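Local coordinates for protein beta-cardiotoxin OH-27 (Ophiophagus hannah, PDB 3PLC) that is a three-finger toxin of king cobra venom that probably acts on the heart, at residues Tyr12-Lys24 with Asp50-Asn62. Numbering follows the deposited sequence.
Sequences YTTCPIGQDKCVK and DVEVLCCDTNKCN
One face of the Asn62 carboxamide is covered by Cys22, whose CB stands over Asn62 CG at 3.5 Å. At one edge of this amide ND2 donates to Val23 O at 3.2 Å with an N-H...O angle of 164°; the acceptor lies nearly in the amide plane, whereas the donor stands above the carbonyl plane of Val23. ND2 also bonds to Leu4 O and so bridges the central strand and strand 2-4. The Tyr12 ring meets Lys60 obliquely, CD2 lying 3.9 Å from Lys60 CE.

Strands 21-24 and 53-56 run antiparallel at 156°. Cys22 and Cys56 form one hydrogen-bonded pair and Lys24 and Leu54 another, with Leu54 N to Lys24 O at 3.0 Å; Val23 and Cys55 form the non-hydrogen-bonded pair between them. On the Val23 face, CG2, anti to the backbone N, reaches Val53 CG1 at 3.6 Å. On the opposite face, with Cys22 and Cys56, Cys22 CB is 3.8 Å from Cys61 SG. The Lys24 chain, bent at chi3 (-106°), brings NZ to Asn62 O at 2.7 Å, above that carbonyl plane.

Cys56-Cys61 thus closes the C-terminal loop and Cys22-Cys3 ties the central strand to strand 2-4, while loop and central strand meet through the two Asn62 bonds and packing on Cys22, within the disulfide-rich core from which three-finger toxins extend their loops; the lysine ammonium would probably polarise the carbonyl it grips.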
# COMPACT_ATOMS: atom_id res chain seq x y z
N TYR A 12 2.94 8.93 5.70
CA TYR A 12 2.50 8.71 4.33
C TYR A 12 3.39 9.42 3.31
O TYR A 12 4.19 10.28 3.68
CB TYR A 12 1.04 9.18 4.17
CG TYR A 12 0.88 10.67 4.24
CD1 TYR A 12 1.07 11.47 3.11
CD2 TYR A 12 0.53 11.31 5.45
CE1 TYR A 12 0.94 12.84 3.17
CE2 TYR A 12 0.40 12.70 5.52
CZ TYR A 12 0.60 13.45 4.38
OH TYR A 12 0.47 14.81 4.42
N THR A 13 3.25 9.05 2.03
CA THR A 13 3.73 9.88 0.92
C THR A 13 2.57 10.07 -0.04
O THR A 13 1.55 9.32 0.01
CB THR A 13 4.85 9.22 0.04
OG1 THR A 13 5.06 7.86 0.44
CG2 THR A 13 6.17 10.00 0.10
N THR A 14 2.72 11.08 -0.90
CA THR A 14 1.92 11.20 -2.10
C THR A 14 2.57 10.33 -3.18
O THR A 14 3.80 10.28 -3.30
CB THR A 14 1.80 12.64 -2.56
OG1 THR A 14 1.78 13.50 -1.41
CG2 THR A 14 0.52 12.84 -3.34
N CYS A 15 1.74 9.64 -3.94
CA CYS A 15 2.21 8.67 -4.92
C CYS A 15 2.62 9.33 -6.24
O CYS A 15 2.13 10.43 -6.56
CB CYS A 15 1.10 7.66 -5.20
SG CYS A 15 0.32 7.07 -3.71
N PRO A 16 3.52 8.68 -6.99
CA PRO A 16 3.71 9.01 -8.40
C PRO A 16 2.38 8.97 -9.13
O PRO A 16 1.57 8.07 -8.87
CB PRO A 16 4.61 7.87 -8.92
CG PRO A 16 5.26 7.30 -7.76
CD PRO A 16 4.61 7.81 -6.49
N ILE A 17 2.14 9.93 -10.01
CA ILE A 17 0.98 9.87 -10.88
C ILE A 17 1.00 8.48 -11.51
O ILE A 17 2.05 7.98 -11.95
CB ILE A 17 1.02 10.95 -12.01
CG1 ILE A 17 1.44 12.32 -11.45
CG2 ILE A 17 -0.32 11.01 -12.77
CD1 ILE A 17 1.09 13.51 -12.32
N GLY A 18 -0.17 7.87 -11.56
CA GLY A 18 -0.28 6.53 -12.10
C GLY A 18 -0.37 5.47 -11.03
O GLY A 18 -0.74 4.34 -11.34
N GLN A 19 -0.05 5.82 -9.78
CA GLN A 19 -0.10 4.84 -8.68
C GLN A 19 -1.26 5.14 -7.76
O GLN A 19 -1.08 5.73 -6.69
CB GLN A 19 1.24 4.76 -7.91
CG GLN A 19 2.48 4.46 -8.80
CD GLN A 19 3.60 3.69 -8.07
OE1 GLN A 19 3.39 3.05 -7.04
NE2 GLN A 19 4.80 3.73 -8.64
N ASP A 20 -2.44 4.71 -8.17
CA ASP A 20 -3.69 5.18 -7.57
C ASP A 20 -4.16 4.33 -6.40
O ASP A 20 -5.22 4.57 -5.86
CB ASP A 20 -4.80 5.28 -8.64
CG ASP A 20 -4.74 6.58 -9.42
OD1 ASP A 20 -4.18 7.57 -8.88
OD2 ASP A 20 -5.25 6.63 -10.58
N LYS A 21 -3.34 3.36 -6.00
CA LYS A 21 -3.69 2.37 -4.98
C LYS A 21 -2.66 2.23 -3.85
O LYS A 21 -1.51 2.65 -3.98
CB LYS A 21 -3.97 1.02 -5.64
CG LYS A 21 -5.39 0.91 -6.19
CD LYS A 21 -5.56 -0.16 -7.24
CE LYS A 21 -6.70 0.27 -8.18
NZ LYS A 21 -7.48 -0.87 -8.75
N CYS A 22 -3.09 1.65 -2.73
CA CYS A 22 -2.25 1.58 -1.55
C CYS A 22 -2.23 0.13 -1.18
O CYS A 22 -3.19 -0.58 -1.42
CB CYS A 22 -2.84 2.40 -0.39
SG CYS A 22 -3.07 4.14 -0.72
N VAL A 23 -1.15 -0.31 -0.55
CA VAL A 23 -0.98 -1.72 -0.28
C VAL A 23 -0.33 -1.87 1.07
O VAL A 23 0.45 -1.02 1.48
CB VAL A 23 -0.17 -2.41 -1.45
CG1 VAL A 23 1.22 -1.78 -1.64
CG2 VAL A 23 -0.12 -3.95 -1.27
N LYS A 24 -0.70 -2.92 1.78
CA LYS A 24 -0.13 -3.32 3.05
C LYS A 24 0.22 -4.73 2.76
O LYS A 24 -0.63 -5.52 2.32
CB LYS A 24 -1.19 -3.32 4.17
CG LYS A 24 -0.67 -3.32 5.62
CD LYS A 24 -1.82 -3.46 6.66
CE LYS A 24 -2.13 -2.10 7.40
NZ LYS A 24 -3.59 -1.72 7.81
N ASP A 50 3.42 -17.24 1.50
CA ASP A 50 3.99 -16.58 2.67
C ASP A 50 3.97 -15.04 2.68
O ASP A 50 4.63 -14.42 3.49
CB ASP A 50 5.36 -17.18 3.06
CG ASP A 50 6.43 -16.93 2.02
OD1 ASP A 50 7.16 -17.89 1.70
OD2 ASP A 50 6.56 -15.77 1.55
N VAL A 51 3.18 -14.44 1.78
CA VAL A 51 3.02 -12.99 1.70
C VAL A 51 1.55 -12.65 1.43
O VAL A 51 0.98 -13.08 0.42
CB VAL A 51 3.90 -12.35 0.58
CG1 VAL A 51 3.46 -10.90 0.31
CG2 VAL A 51 5.38 -12.39 0.94
N GLU A 52 0.96 -11.86 2.33
CA GLU A 52 -0.43 -11.42 2.16
C GLU A 52 -0.54 -9.99 1.67
O GLU A 52 0.07 -9.09 2.24
CB GLU A 52 -1.22 -11.57 3.44
CG GLU A 52 -2.70 -11.32 3.26
CD GLU A 52 -3.44 -11.35 4.58
OE1 GLU A 52 -3.33 -10.35 5.33
OE2 GLU A 52 -4.13 -12.37 4.85
N VAL A 53 -1.35 -9.80 0.63
CA VAL A 53 -1.55 -8.49 0.01
C VAL A 53 -2.93 -7.93 0.31
O VAL A 53 -3.94 -8.50 -0.11
CB VAL A 53 -1.38 -8.57 -1.54
CG1 VAL A 53 -1.43 -7.18 -2.15
CG2 VAL A 53 -0.07 -9.26 -1.92
N LEU A 54 -2.98 -6.81 1.03
CA LEU A 54 -4.19 -5.99 1.10
C LEU A 54 -4.04 -4.80 0.16
O LEU A 54 -3.01 -4.12 0.17
CB LEU A 54 -4.48 -5.52 2.53
CG LEU A 54 -5.73 -4.63 2.79
CD1 LEU A 54 -6.60 -5.16 3.93
CD2 LEU A 54 -5.33 -3.17 3.07
N CYS A 55 -5.06 -4.57 -0.68
CA CYS A 55 -5.05 -3.47 -1.66
C CYS A 55 -6.37 -2.77 -1.57
O CYS A 55 -7.42 -3.41 -1.55
CB CYS A 55 -4.88 -3.94 -3.11
SG CYS A 55 -3.60 -5.10 -3.36
N CYS A 56 -6.28 -1.44 -1.55
CA CYS A 56 -7.43 -0.58 -1.39
C CYS A 56 -7.19 0.64 -2.25
O CYS A 56 -6.07 0.85 -2.71
CB CYS A 56 -7.61 -0.24 0.08
SG CYS A 56 -6.13 0.35 0.95
N ASP A 57 -8.22 1.44 -2.50
CA ASP A 57 -8.12 2.52 -3.47
C ASP A 57 -8.50 3.93 -2.97
O ASP A 57 -8.92 4.79 -3.76
CB ASP A 57 -8.92 2.15 -4.74
CG ASP A 57 -10.40 1.98 -4.47
OD1 ASP A 57 -10.93 2.63 -3.56
OD2 ASP A 57 -11.05 1.19 -5.20
N THR A 58 -8.33 4.18 -1.68
CA THR A 58 -8.63 5.49 -1.08
C THR A 58 -7.49 5.90 -0.15
O THR A 58 -6.80 5.04 0.39
CB THR A 58 -9.94 5.46 -0.25
OG1 THR A 58 -9.79 4.53 0.84
CG2 THR A 58 -11.16 5.08 -1.11
N ASN A 59 -7.33 7.21 0.05
CA ASN A 59 -6.26 7.77 0.88
C ASN A 59 -6.08 7.12 2.23
O ASN A 59 -7.05 6.87 2.95
CB ASN A 59 -6.46 9.28 1.06
CG ASN A 59 -6.24 10.06 -0.24
OD1 ASN A 59 -5.82 9.51 -1.27
ND2 ASN A 59 -6.53 11.36 -0.19
N LYS A 60 -4.82 6.85 2.56
CA LYS A 60 -4.39 6.23 3.81
C LYS A 60 -5.16 4.97 4.24
O LYS A 60 -5.18 4.62 5.42
CB LYS A 60 -4.35 7.27 4.94
CG LYS A 60 -3.66 8.63 4.63
CD LYS A 60 -3.87 9.60 5.82
CE LYS A 60 -3.35 11.04 5.56
NZ LYS A 60 -4.25 12.13 6.12
N CYS A 61 -5.74 4.26 3.27
CA CYS A 61 -6.57 3.06 3.52
C CYS A 61 -5.79 1.80 3.92
O CYS A 61 -6.39 0.84 4.44
CB CYS A 61 -7.41 2.72 2.28
SG CYS A 61 -6.41 2.32 0.78
N ASN A 62 -4.48 1.79 3.66
CA ASN A 62 -3.67 0.60 3.92
C ASN A 62 -3.23 0.46 5.39
O ASN A 62 -3.94 0.59 6.40
CB ASN A 62 -2.43 0.55 2.98
CG ASN A 62 -1.68 1.89 2.91
OD1 ASN A 62 -2.26 2.90 3.23
ND2 ASN A 62 -0.42 1.89 2.48